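Long-range contact in DUF1460 domain-containing protein (Legionella pneumophila subsp. pneumophila, PDB 2IM9), which is of unknown function but belongs to an N-acetylmuramoyl-L-alanine amidase-like family of the papain-type peptidase clan, and so may act on cell-wall peptides: residues His268-Phe281 and Lys290-Lys302. Numbering follows the deposited sequence.
Sequences HLGFAIWINNELFF and KVVDVSLIDYLDK
Phe281 and Val294 form an antiparallel hydrogen-bonded pair, a worked example of how a beta hairpin can hand its second strand over to a helix and pack that helix back on its own sheet. Phe281 N reaches Val294 O at 2.7 Å, nearly straight (176°), and Val294 N returns a bond to Phe281 O. Two residues beyond Val294, the ladder runs into the helix: Leu296 N donates to Leu279 O at 2.9 Å. Ser295, between Val294 and Leu296, is the N-cap, its OG accepting from Asp298 N, while one water bridges Leu279 O and Ile297 N.

The side chain of Phe281 ties these elements together. Its CB lies 3.8 Å from Leu296 CD1 and also near Val294 CG2. With CG anti to the backbone N (chi1 -175°), the ring is carried on to the helix: CG still meets Leu296 CD1, CD2 stands 3.7 Å above the centre of the Tyr299 ring, and CE2 comes within 3.5 Å of Tyr299 CE2. This is an edge-to-face pair, Phe281 giving the edge, with planes at 59°; the Tyr299 hydroxyl lies at the Phe281 ring edge, in its plane. Tyr299 OH also accepts a weak bond from His268 ND1 at 3.3 Å. Leu279 and Leu296 run alongside each other, CD2 against CD2. On strand 290-295, Asp293 forms salt bridges with Arg282 and Lys65.

Helix 296-303 thus packs against strand 278-285, which pairs with both 264-275 and 290-295; Phe281 also touches Ile247 of strand 246-254, and His268 meets Cys95 at the start of helix 95-107.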
loop_
_atom_site.group_PDB
_atom_site.type_symbol
_atom_site.label_atom_id
_atom_site.label_comp_id
_atom_site.label_asym_id
_atom_site.label_seq_id
_atom_site.Cartn_x
_atom_site.Cartn_y
_atom_site.Cartn_z
ATOM N N HIS A 268 7.181 -0.710 3.546
ATOM C CA HIS A 268 6.212 0.270 4.037
ATOM C C HIS A 268 5.822 1.245 2.927
ATOM O O HIS A 268 6.517 1.370 1.910
ATOM C CB HIS A 268 6.818 1.050 5.226
ATOM C CG HIS A 268 5.825 1.853 6.001
ATOM N ND1 HIS A 268 6.056 3.158 6.385
ATOM C CD2 HIS A 268 4.602 1.530 6.482
ATOM C CE1 HIS A 268 5.005 3.612 7.054
ATOM N NE2 HIS A 268 4.113 2.641 7.131
ATOM N N LEU A 269 4.685 1.906 3.115
ATOM C CA LEU A 269 4.249 2.935 2.171
ATOM C C LEU A 269 3.271 3.909 2.777
ATOM O O LEU A 269 2.722 3.670 3.854
ATOM C CB LEU A 269 3.709 2.329 0.866
ATOM C CG LEU A 269 2.328 1.662 0.884
ATOM C CD1 LEU A 269 1.870 1.453 -0.554
ATOM C CD2 LEU A 269 2.413 0.340 1.560
ATOM N N GLY A 270 3.048 5.009 2.070
ATOM C CA GLY A 270 2.172 6.082 2.560
ATOM C C GLY A 270 2.136 7.173 1.508
ATOM O O GLY A 270 2.594 6.957 0.372
ATOM N N PHE A 271 1.622 8.344 1.880
ATOM C CA PHE A 271 1.484 9.458 0.950
ATOM C C PHE A 271 2.446 10.593 1.262
ATOM O O PHE A 271 2.798 10.813 2.435
ATOM C CB PHE A 271 0.066 10.040 1.010
ATOM C CG PHE A 271 -1.005 9.088 0.555
ATOM C CD1 PHE A 271 -1.193 8.824 -0.793
ATOM C CD2 PHE A 271 -1.824 8.451 1.485
ATOM C CE1 PHE A 271 -2.189 7.940 -1.222
ATOM C CE2 PHE A 271 -2.825 7.566 1.070
ATOM C CZ PHE A 271 -3.010 7.311 -0.290
ATOM N N ALA A 272 2.882 11.268 0.207
ATOM C CA ALA A 272 3.635 12.517 0.312
ATOM C C ALA A 272 2.623 13.636 0.384
ATOM O O ALA A 272 1.830 13.803 -0.538
ATOM C CB ALA A 272 4.538 12.713 -0.923
ATOM N N ILE A 273 2.655 14.422 1.457
ATOM C CA ILE A 273 1.705 15.529 1.591
ATOM C C ILE A 273 2.470 16.809 1.947
ATOM O O ILE A 273 3.155 16.839 2.961
ATOM C CB ILE A 273 0.638 15.247 2.696
ATOM C CG1 ILE A 273 -0.144 13.945 2.434
ATOM C CG2 ILE A 273 -0.319 16.465 2.851
ATOM C CD1 ILE A 273 -1.100 13.972 1.199
ATOM N N TRP A 274 2.343 17.836 1.111
ATOM C CA TRP A 274 2.972 19.141 1.371
ATOM C C TRP A 274 2.032 19.998 2.231
ATOM O O TRP A 274 0.874 20.203 1.868
ATOM C CB TRP A 274 3.248 19.870 0.073
ATOM C CG TRP A 274 4.417 19.325 -0.678
ATOM C CD1 TRP A 274 4.400 18.350 -1.644
ATOM C CD2 TRP A 274 5.781 19.713 -0.515
ATOM N NE1 TRP A 274 5.689 18.120 -2.097
ATOM C CE2 TRP A 274 6.550 18.938 -1.411
ATOM C CE3 TRP A 274 6.434 20.645 0.309
ATOM C CZ2 TRP A 274 7.939 19.080 -1.520
ATOM C CZ3 TRP A 274 7.811 20.778 0.205
ATOM C CH2 TRP A 274 8.550 19.996 -0.696
ATOM N N ILE A 275 2.547 20.511 3.350
ATOM C CA ILE A 275 1.753 21.373 4.240
ATOM C C ILE A 275 2.651 22.495 4.689
ATOM O O ILE A 275 3.698 22.258 5.290
ATOM C CB ILE A 275 1.248 20.639 5.495
ATOM C CG1 ILE A 275 0.368 19.431 5.138
ATOM C CG2 ILE A 275 0.486 21.621 6.463
ATOM C CD1 ILE A 275 0.234 18.423 6.304
ATOM N N ASN A 276 2.251 23.715 4.366
ATOM C CA ASN A 276 3.012 24.891 4.755
ATOM C C ASN A 276 4.432 24.812 4.211
ATOM O O ASN A 276 5.392 25.145 4.896
ATOM C CB ASN A 276 2.994 25.082 6.288
ATOM C CG ASN A 276 3.318 26.518 6.696
ATOM O OD1 ASN A 276 2.805 27.458 6.090
ATOM N ND2 ASN A 276 4.190 26.685 7.701
ATOM N N ASN A 277 4.553 24.353 2.969
ATOM C CA ASN A 277 5.852 24.278 2.276
ATOM C C ASN A 277 6.857 23.339 2.970
ATOM O O ASN A 277 8.084 23.505 2.843
ATOM C CB ASN A 277 6.419 25.705 2.037
ATOM C CG ASN A 277 7.424 25.771 0.889
ATOM O OD1 ASN A 277 7.250 25.147 -0.155
ATOM N ND2 ASN A 277 8.487 26.520 1.092
ATOM N N GLU A 278 6.325 22.347 3.691
ATOM C CA GLU A 278 7.107 21.277 4.307
ATOM C C GLU A 278 6.517 19.932 3.867
ATOM O O GLU A 278 5.307 19.788 3.732
ATOM C CB GLU A 278 7.078 21.391 5.840
ATOM C CG GLU A 278 7.922 20.327 6.587
ATOM C CD GLU A 278 8.050 20.567 8.102
ATOM O OE1 GLU A 278 7.331 21.436 8.648
ATOM O OE2 GLU A 278 8.867 19.867 8.748
ATOM N N LEU A 279 7.374 18.951 3.641
ATOM C CA LEU A 279 6.898 17.677 3.102
ATOM C C LEU A 279 6.722 16.642 4.209
ATOM O O LEU A 279 7.670 16.342 4.948
ATOM C CB LEU A 279 7.856 17.168 2.031
ATOM C CG LEU A 279 7.532 15.854 1.318
ATOM C CD1 LEU A 279 6.161 15.908 0.675
ATOM C CD2 LEU A 279 8.645 15.605 0.289
ATOM N N PHE A 280 5.510 16.085 4.275
ATOM C CA PHE A 280 5.150 15.068 5.253
ATOM C C PHE A 280 4.914 13.696 4.622
ATOM O O PHE A 280 4.561 13.577 3.446
ATOM C CB PHE A 280 3.944 15.522 6.094
ATOM C CG PHE A 280 4.253 16.716 6.959
ATOM C CD1 PHE A 280 4.717 16.551 8.259
ATOM C CD2 PHE A 280 4.160 18.002 6.437
ATOM C CE1 PHE A 280 5.054 17.675 9.050
ATOM C CE2 PHE A 280 4.483 19.111 7.210
ATOM C CZ PHE A 280 4.930 18.941 8.519
ATOM N N PHE A 281 5.153 12.682 5.426
ATOM C CA PHE A 281 4.878 11.295 5.075
ATOM C C PHE A 281 3.661 10.929 5.906
ATOM O O PHE A 281 3.723 10.842 7.140
ATOM C CB PHE A 281 6.098 10.449 5.421
ATOM C CG PHE A 281 6.015 9.016 5.008
ATOM C CD1 PHE A 281 5.429 8.631 3.790
ATOM C CD2 PHE A 281 6.629 8.042 5.793
ATOM C CE1 PHE A 281 5.415 7.292 3.398
ATOM C CE2 PHE A 281 6.617 6.690 5.392
ATOM C CZ PHE A 281 6.007 6.326 4.201
ATOM N N LYS A 290 -1.112 4.436 14.969
ATOM C CA LYS A 290 -2.197 5.164 14.316
ATOM C C LYS A 290 -1.724 5.801 13.009
ATOM O O LYS A 290 -0.520 5.811 12.714
ATOM C CB LYS A 290 -2.739 6.256 15.251
ATOM C CG LYS A 290 -1.754 7.364 15.569
ATOM C CD LYS A 290 -2.218 8.191 16.767
ATOM C CE LYS A 290 -1.498 9.543 16.815
ATOM N NZ LYS A 290 -1.880 10.334 18.039
ATOM N N VAL A 291 -2.671 6.335 12.241
ATOM C CA VAL A 291 -2.352 7.134 11.051
ATOM C C VAL A 291 -1.790 8.471 11.513
ATOM O O VAL A 291 -2.450 9.199 12.255
ATOM C CB VAL A 291 -3.595 7.352 10.166
ATOM C CG1 VAL A 291 -3.275 8.303 8.995
ATOM C CG2 VAL A 291 -4.117 6.003 9.633
ATOM N N VAL A 292 -0.569 8.773 11.076
ATOM C CA VAL A 292 0.113 10.012 11.474
ATOM C C VAL A 292 0.745 10.741 10.296
ATOM O O VAL A 292 0.959 10.144 9.248
ATOM C CB VAL A 292 1.237 9.734 12.520
ATOM C CG1 VAL A 292 0.653 9.170 13.804
ATOM C CG2 VAL A 292 2.356 8.825 11.950
ATOM N N ASP A 293 1.039 12.029 10.501
ATOM C CA ASP A 293 1.920 12.821 9.641
ATOM C C ASP A 293 3.276 12.944 10.315
ATOM O O ASP A 293 3.345 13.355 11.477
ATOM C CB ASP A 293 1.369 14.248 9.498
ATOM C CG ASP A 293 0.303 14.363 8.443
ATOM O OD1 ASP A 293 0.114 13.381 7.706
ATOM O OD2 ASP A 293 -0.342 15.430 8.348
ATOM N N VAL A 294 4.345 12.586 9.609
ATOM C CA VAL A 294 5.709 12.821 10.113
ATOM C C VAL A 294 6.531 13.517 9.022
ATOM O O VAL A 294 6.327 13.264 7.837
ATOM C CB VAL A 294 6.436 11.515 10.559
ATOM C CG1 VAL A 294 5.693 10.801 11.696
ATOM C CG2 VAL A 294 6.665 10.589 9.369
ATOM N N SER A 295 7.447 14.403 9.410
ATOM C CA SER A 295 8.354 15.011 8.430
ATOM C C SER A 295 9.017 13.923 7.588
ATOM O O SER A 295 9.614 13.005 8.148
ATOM C CB SER A 295 9.444 15.827 9.124
ATOM O OG SER A 295 10.563 16.003 8.252
ATOM N N LEU A 296 8.906 14.005 6.252
ATOM C CA LEU A 296 9.496 12.948 5.414
ATOM C C LEU A 296 11.028 12.972 5.530
ATOM O O LEU A 296 11.665 11.934 5.630
ATOM C CB LEU A 296 9.045 13.029 3.944
ATOM C CG LEU A 296 9.728 11.985 3.034
ATOM C CD1 LEU A 296 9.240 10.531 3.328
ATOM C CD2 LEU A 296 9.618 12.309 1.544
ATOM N N ILE A 297 11.612 14.165 5.525
ATOM C CA ILE A 297 13.065 14.294 5.697
ATOM C C ILE A 297 13.535 13.652 7.009
ATOM O O ILE A 297 14.443 12.821 6.999
ATOM C CB ILE A 297 13.536 15.774 5.572
ATOM C CG1 ILE A 297 13.329 16.267 4.132
ATOM C CG2 ILE A 297 15.005 15.905 6.000
ATOM C CD1 ILE A 297 13.497 17.773 3.959
ATOM N N ASP A 298 12.898 13.997 8.122
ATOM C CA ASP A 298 13.257 13.411 9.425
ATOM C C ASP A 298 13.055 11.896 9.467
ATOM O O ASP A 298 13.890 11.174 10.002
ATOM C CB ASP A 298 12.451 14.057 10.547
ATOM C CG ASP A 298 12.801 15.507 10.756
ATOM O OD1 ASP A 298 13.823 15.979 10.175
ATOM O OD2 ASP A 298 12.045 16.173 11.512
ATOM N N TYR A 299 11.940 11.429 8.904
ATOM C CA TYR A 299 11.625 10.004 8.865
ATOM C C TYR A 299 12.736 9.227 8.141
ATOM O O TYR A 299 13.244 8.197 8.634
ATOM C CB TYR A 299 10.272 9.802 8.166
ATOM C CG TYR A 299 9.867 8.359 8.035
ATOM C CD1 TYR A 299 9.172 7.711 9.063
ATOM C CD2 TYR A 299 10.183 7.639 6.886
ATOM C CE1 TYR A 299 8.800 6.376 8.943
ATOM C CE2 TYR A 299 9.841 6.300 6.761
ATOM C CZ TYR A 299 9.154 5.677 7.790
ATOM O OH TYR A 299 8.803 4.356 7.646
ATOM N N LEU A 300 13.115 9.710 6.964
ATOM C CA LEU A 300 14.120 9.031 6.159
ATOM C C LEU A 300 15.500 9.159 6.780
ATOM O O LEU A 300 16.308 8.246 6.676
ATOM C CB LEU A 300 14.114 9.552 4.714
ATOM C CG LEU A 300 12.812 9.268 3.948
ATOM C CD1 LEU A 300 12.876 9.826 2.546
ATOM C CD2 LEU A 300 12.501 7.770 3.892
ATOM N N ASP A 301 15.767 10.289 7.437
ATOM C CA ASP A 301 17.063 10.477 8.087
ATOM C C ASP A 301 17.266 9.402 9.167
ATOM O O ASP A 301 18.343 8.809 9.272
ATOM C CB ASP A 301 17.187 11.881 8.672
ATOM C CG ASP A 301 18.553 12.129 9.287
ATOM O OD1 ASP A 301 19.566 12.013 8.567
ATOM O OD2 ASP A 301 18.606 12.408 10.505
ATOM N N LYS A 302 16.215 9.147 9.941
ATOM C CA LYS A 302 16.217 8.076 10.942
ATOM C C LYS A 302 16.300 6.696 10.288
ATOM O O LYS A 302 16.937 5.790 10.826
ATOM C CB LYS A 302 14.968 8.150 11.824
ATOM C CG LYS A 302 14.857 9.425 12.643
ATOM C CD LYS A 302 13.521 9.475 13.370
ATOM C CE LYS A 302 13.395 10.726 14.247
ATOM N NZ LYS A 302 13.190 11.972 13.436
HETATM O O HOH W 1 10.962 18.378 7.496
HETATM O O HOH W 2 10.269 16.980 5.170
#